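Local coordinates for protein putative glucosidase lplD, ALPHA-GALACTURONIDASE (Bacillus subtilis, PDB 3FEF) that hydrolyses alpha-1,4-linked galacturonides, releasing alpha-D-galacturonate, with NAD(+) and a manganese ion as cofactors, at residues I166-E171 against V329-A334; G325-N330 against L341-N346. All blocks are in the same frame, centred on the assembly; numbering follows the deposited sequence.

In the fold
Both interactions use helix 328-335 and share Val329 and Asn330; they draw on neighbouring residues of that helix but differ in chemistry. Interaction 1 is fully buried and apolar: an isoleucine of the helix meets the edge strand of the Rossmann sheet close to the metal-binding residues. Interaction 2 is only partly buried, and there the loop leading into the helix, and its first turn, lie against strand 341-348 of the C-terminal domain through a carboxylate, a water and one leucine. The two contacts touch. Ile331 of the first packs on Leu341 of the second, and the backbones of Gly167 and Asn346 are hydrogen-bonded, joining the two domains' edge strands beside the active site.

Interaction 1: I166-E171 against V329-A334. With MG (magnesium ion), chain G.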
loop_
_atom_site.group_PDB
_atom_site.type_symbol
_atom_site.label_atom_id
_atom_site.label_comp_id
_atom_site.label_asym_id
_atom_site.label_seq_id
_atom_site.Cartn_x
_atom_site.Cartn_y
_atom_site.Cartn_z
ATOM N N ILE A 166 -17.644 14.360 8.557
ATOM C CA ILE A 166 -17.639 14.586 7.119
ATOM C C ILE A 166 -17.677 16.077 6.830
ATOM O O ILE A 166 -18.108 16.869 7.664
ATOM C CB ILE A 166 -18.824 13.937 6.460
ATOM C CG1 ILE A 166 -20.114 14.669 6.859
ATOM C CG2 ILE A 166 -18.920 12.462 6.891
ATOM C CD1 ILE A 166 -21.372 13.954 6.372
ATOM N N GLY A 167 -17.210 16.448 5.648
ATOM C CA GLY A 167 -17.383 17.787 5.139
ATOM C C GLY A 167 -18.421 17.767 4.026
ATOM O O GLY A 167 -18.429 16.838 3.186
ATOM N N CYS A 168 -19.288 18.791 4.019
ATOM C CA CYS A 168 -20.348 18.935 3.013
ATOM C C CYS A 168 -20.250 20.212 2.201
ATOM O O CYS A 168 -19.973 21.285 2.724
ATOM C CB CYS A 168 -21.736 18.902 3.663
ATOM S SG CYS A 168 -22.202 17.255 4.107
ATOM N N CYS A 169 -20.558 20.084 0.923
ATOM C CA CYS A 169 -20.451 21.171 -0.028
ATOM C C CYS A 169 -21.569 20.995 -1.043
ATOM O O CYS A 169 -21.999 19.870 -1.302
ATOM C CB CYS A 169 -19.102 21.113 -0.736
ATOM S SG CYS A 169 -18.907 22.385 -1.998
ATOM N N HIS A 170 -22.045 22.099 -1.614
ATOM C CA HIS A 170 -23.173 22.035 -2.532
ATOM C C HIS A 170 -22.754 22.271 -3.986
ATOM O O HIS A 170 -23.603 22.324 -4.855
ATOM C CB HIS A 170 -24.263 23.030 -2.138
ATOM C CG HIS A 170 -23.814 24.458 -2.188
ATOM N ND1 HIS A 170 -24.000 25.338 -1.142
ATOM C CD2 HIS A 170 -23.148 25.148 -3.145
ATOM C CE1 HIS A 170 -23.488 26.513 -1.461
ATOM N NE2 HIS A 170 -22.969 26.426 -2.674
ATOM N N GLU A 171 -21.457 22.381 -4.257
ATOM C CA GLU A 171 -21.029 22.665 -5.621
ATOM C C GLU A 171 -21.483 21.592 -6.613
ATOM O O GLU A 171 -21.933 21.906 -7.712
ATOM C CB GLU A 171 -19.512 22.852 -5.693
ATOM C CG GLU A 171 -19.061 24.238 -5.249
ATOM C CD GLU A 171 -19.897 25.348 -5.878
ATOM O OE1 GLU A 171 -19.766 25.593 -7.097
ATOM O OE2 GLU A 171 -20.694 25.966 -5.151
ATOM N N VAL A 329 -29.819 18.021 6.436
ATOM C CA VAL A 329 -30.880 17.367 7.198
ATOM C C VAL A 329 -31.225 15.955 6.721
ATOM O O VAL A 329 -31.537 15.075 7.530
ATOM C CB VAL A 329 -32.118 18.242 7.208
ATOM C CG1 VAL A 329 -33.307 17.489 7.815
ATOM C CG2 VAL A 329 -31.809 19.529 7.980
ATOM N N ASN A 330 -31.203 15.747 5.408
ATOM C CA ASN A 330 -31.341 14.419 4.852
ATOM C C ASN A 330 -30.231 13.502 5.370
ATOM O O ASN A 330 -30.470 12.339 5.687
ATOM C CB ASN A 330 -31.282 14.472 3.327
ATOM C CG ASN A 330 -32.550 15.053 2.715
ATOM O OD1 ASN A 330 -33.590 15.131 3.370
ATOM N ND2 ASN A 330 -32.470 15.455 1.448
ATOM N N ILE A 331 -29.020 14.047 5.467
ATOM C CA ILE A 331 -27.876 13.287 5.910
ATOM C C ILE A 331 -28.027 12.967 7.380
ATOM O O ILE A 331 -27.726 11.855 7.813
ATOM C CB ILE A 331 -26.544 14.044 5.681
ATOM C CG1 ILE A 331 -26.224 14.147 4.183
ATOM C CG2 ILE A 331 -25.397 13.334 6.400
ATOM C CD1 ILE A 331 -24.916 14.895 3.908
ATOM N N ILE A 332 -28.507 13.931 8.154
ATOM C CA ILE A 332 -28.737 13.681 9.575
ATOM C C ILE A 332 -29.796 12.578 9.750
ATOM O O ILE A 332 -29.613 11.629 10.521
ATOM C CB ILE A 332 -29.188 14.965 10.297
ATOM C CG1 ILE A 332 -28.045 15.979 10.326
ATOM C CG2 ILE A 332 -29.710 14.649 11.705
ATOM C CD1 ILE A 332 -28.487 17.417 10.726
ATOM N N ALA A 333 -30.906 12.691 9.029
ATOM C CA ALA A 333 -31.930 11.636 9.092
ATOM C C ALA A 333 -31.338 10.254 8.760
ATOM O O ALA A 333 -31.652 9.262 9.408
ATOM C CB ALA A 333 -33.098 11.950 8.165
ATOM N N ALA A 334 -30.480 10.194 7.744
ATOM C CA ALA A 334 -29.909 8.907 7.347
ATOM C C ALA A 334 -29.005 8.405 8.477
ATOM O O ALA A 334 -28.965 7.217 8.784
ATOM C CB ALA A 334 -29.125 9.048 6.057
HETATM MG MG MG G . -18.309 24.808 -1.376
HETATM O O HOH W 1 -20.416 24.645 -0.298
HETATM O O HOH W 2 -19.699 26.259 -2.575
HETATM O O HOH W 3 -17.018 23.988 0.396
#
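Ile331 reaches from helix 328-335 to two residues of the 166-171 segment, and its side chain divides the work at CB. One branch, CG2, is directed at Ile166 and meets its CD1 tip to tip at 4.1 Å. The other branch leaves with CG1 beside the backbone N (chi1 -69°) and continues fully extended, which carries CD1 out to Cys168 SG at 3.6 Å. A branched aliphatic chain suits this buried place, since one residue can fill against a methyl and a sulfur at once, and the compact sulfur of Cys168 can meet the methyl CD1 closely. Ile166 lies in strand 164-167, an edge strand of the six-stranded parallel sheet of the Rossmann fold, so the contact seats a C-terminal-domain helix against the nucleotide-binding domain. Beyond Cys168 the chain turns into the active site. Cys169 SG binds the magnesium ion at 2.6 Å, alongside three waters and His206, and it also accepts a nearly straight hydrogen bond from Glu171 N (3.4 Å, 168°). Glu171 OE2 takes a hydrogen bond from one metal-bound water at 2.8 Å, acting from the second shell. Between them His170, probably the proton donor, presents one ring face to another metal-bound water.

Interaction 2: G325-N330 against L341-N346; sequences GEEGVN and LVTNVN
The carboxylate of Glu327 has Leu341 CD2 to one side of its plane, 4.5 Å from OE1, while its oxygens are taken up by polar partners. At OE1 the amide of Asn330 donates through ND2 from the syn side, 2.7 Å away and almost straight at 173°; the oxygen lies in the amide plane, but the donor is tilted 30° out of the carboxylate plane, away from the leucine. OE2 receives a hydrogen bond from a water at 2.9 Å and a salt bridge from Arg194. That water also sits 2.5 Å from Thr343 OG1, a short distance to be read with caution, and probably links the glutamate to the threonine. Their side chains slide past each other, with Glu327 CG 4.0 Å from Thr343 OG1, which a chi1 of -169°, anti to the backbone N, sends toward the glutamate and the water. Here the entry into helix 328-335 packs on strand 341-348, an edge of the three-stranded antiparallel sheet of the C-terminal domain. Leu341 and Thr343 face the helix, whereas Val342 between them packs on Phe367 of the second subunit. With an alanine at Glu327, Arg194 is likely to lose this salt bridge and the Asn330 amide the bond that fixes its rotation. Leu341, a branched apolar chain, rests CD2 over the backbone of Asn330, 4.1 Å from its C.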
loop_
_atom_site.group_PDB
_atom_site.type_symbol
_atom_site.label_atom_id
_atom_site.label_comp_id
_atom_site.label_asym_id
_atom_site.label_seq_id
_atom_site.Cartn_x
_atom_site.Cartn_y
_atom_site.Cartn_z
ATOM N N GLY A 325 -32.477 22.934 -0.641
ATOM C CA GLY A 325 -31.649 22.341 -1.682
ATOM C C GLY A 325 -30.415 21.668 -1.101
ATOM O O GLY A 325 -29.687 20.984 -1.811
ATOM N N GLU A 326 -30.178 21.848 0.195
ATOM C CA GLU A 326 -29.019 21.220 0.858
ATOM C C GLU A 326 -29.362 19.803 1.302
ATOM O O GLU A 326 -30.527 19.462 1.378
ATOM C CB GLU A 326 -28.565 22.058 2.055
ATOM C CG GLU A 326 -28.132 23.469 1.675
ATOM C CD GLU A 326 -27.041 23.490 0.599
ATOM O OE1 GLU A 326 -26.407 22.439 0.353
ATOM O OE2 GLU A 326 -26.818 24.566 -0.003
ATOM N N GLU A 327 -28.356 18.988 1.605
ATOM C CA GLU A 327 -28.590 17.608 2.068
ATOM C C GLU A 327 -28.321 17.410 3.571
ATOM O O GLU A 327 -28.525 16.315 4.119
ATOM C CB GLU A 327 -27.771 16.604 1.244
ATOM C CG GLU A 327 -28.101 16.582 -0.252
ATOM C CD GLU A 327 -29.306 15.696 -0.611
ATOM O OE1 GLU A 327 -30.077 15.304 0.289
ATOM O OE2 GLU A 327 -29.479 15.389 -1.813
ATOM N N GLY A 328 -27.882 18.468 4.239
ATOM C CA GLY A 328 -27.568 18.384 5.664
ATOM C C GLY A 328 -28.570 17.576 6.463
ATOM O O GLY A 328 -28.230 16.562 7.095
ATOM N N VAL A 329 -29.819 18.021 6.436
ATOM C CA VAL A 329 -30.880 17.367 7.198
ATOM C C VAL A 329 -31.225 15.955 6.721
ATOM O O VAL A 329 -31.537 15.075 7.530
ATOM C CB VAL A 329 -32.118 18.242 7.208
ATOM C CG1 VAL A 329 -33.307 17.489 7.815
ATOM C CG2 VAL A 329 -31.809 19.529 7.980
ATOM N N ASN A 330 -31.203 15.747 5.408
ATOM C CA ASN A 330 -31.341 14.419 4.852
ATOM C C ASN A 330 -30.231 13.502 5.370
ATOM O O ASN A 330 -30.470 12.339 5.687
ATOM C CB ASN A 330 -31.282 14.472 3.327
ATOM C CG ASN A 330 -32.550 15.053 2.715
ATOM O OD1 ASN A 330 -33.590 15.131 3.370
ATOM N ND2 ASN A 330 -32.470 15.455 1.448
ATOM N N LEU A 341 -29.014 6.802 2.203
ATOM C CA LEU A 341 -28.776 7.853 1.252
ATOM C C LEU A 341 -27.423 7.642 0.621
ATOM O O LEU A 341 -26.517 7.172 1.282
ATOM C CB LEU A 341 -28.809 9.201 1.989
ATOM C CG LEU A 341 -28.446 10.478 1.250
ATOM C CD1 LEU A 341 -29.454 10.768 0.150
ATOM C CD2 LEU A 341 -28.378 11.641 2.233
ATOM N N VAL A 342 -27.310 7.957 -0.666
ATOM C CA VAL A 342 -26.019 8.029 -1.357
ATOM C C VAL A 342 -25.841 9.469 -1.824
ATOM O O VAL A 342 -26.632 9.957 -2.616
ATOM C CB VAL A 342 -25.937 7.042 -2.559
ATOM C CG1 VAL A 342 -24.729 7.337 -3.430
ATOM C CG2 VAL A 342 -25.865 5.584 -2.055
ATOM N N THR A 343 -24.846 10.173 -1.281
ATOM C CA THR A 343 -24.594 11.573 -1.673
ATOM C C THR A 343 -23.101 11.872 -1.545
ATOM O O THR A 343 -22.349 11.054 -1.014
ATOM C CB THR A 343 -25.477 12.585 -0.873
ATOM O OG1 THR A 343 -25.389 13.890 -1.457
ATOM C CG2 THR A 343 -25.044 12.664 0.568
ATOM N N ASN A 344 -22.646 12.999 -2.080
ATOM C CA ASN A 344 -21.204 13.238 -2.123
ATOM C C ASN A 344 -20.773 13.926 -0.845
ATOM O O ASN A 344 -21.451 14.853 -0.376
ATOM C CB ASN A 344 -20.795 14.087 -3.336
ATOM C CG ASN A 344 -21.574 15.392 -3.423
ATOM O OD1 ASN A 344 -22.799 15.392 -3.607
ATOM N ND2 ASN A 344 -20.866 16.513 -3.294
ATOM N N VAL A 345 -19.647 13.476 -0.291
ATOM C CA VAL A 345 -19.117 14.059 0.916
ATOM C C VAL A 345 -17.591 14.026 0.948
ATOM O O VAL A 345 -16.941 13.298 0.198
ATOM C CB VAL A 345 -19.620 13.306 2.164
ATOM C CG1 VAL A 345 -21.144 13.221 2.174
ATOM C CG2 VAL A 345 -19.024 11.929 2.209
ATOM N N ASN A 346 -17.036 14.795 1.872
ATOM C CA ASN A 346 -15.617 14.858 2.077
ATOM C C ASN A 346 -15.206 13.996 3.274
ATOM O O ASN A 346 -15.720 14.165 4.368
ATOM C CB ASN A 346 -15.198 16.321 2.269
ATOM C CG ASN A 346 -15.215 17.097 0.971
ATOM O OD1 ASN A 346 -14.163 17.340 0.388
ATOM N ND2 ASN A 346 -16.412 17.471 0.490
HETATM O O HOH W 4 -27.152 14.267 -3.235
#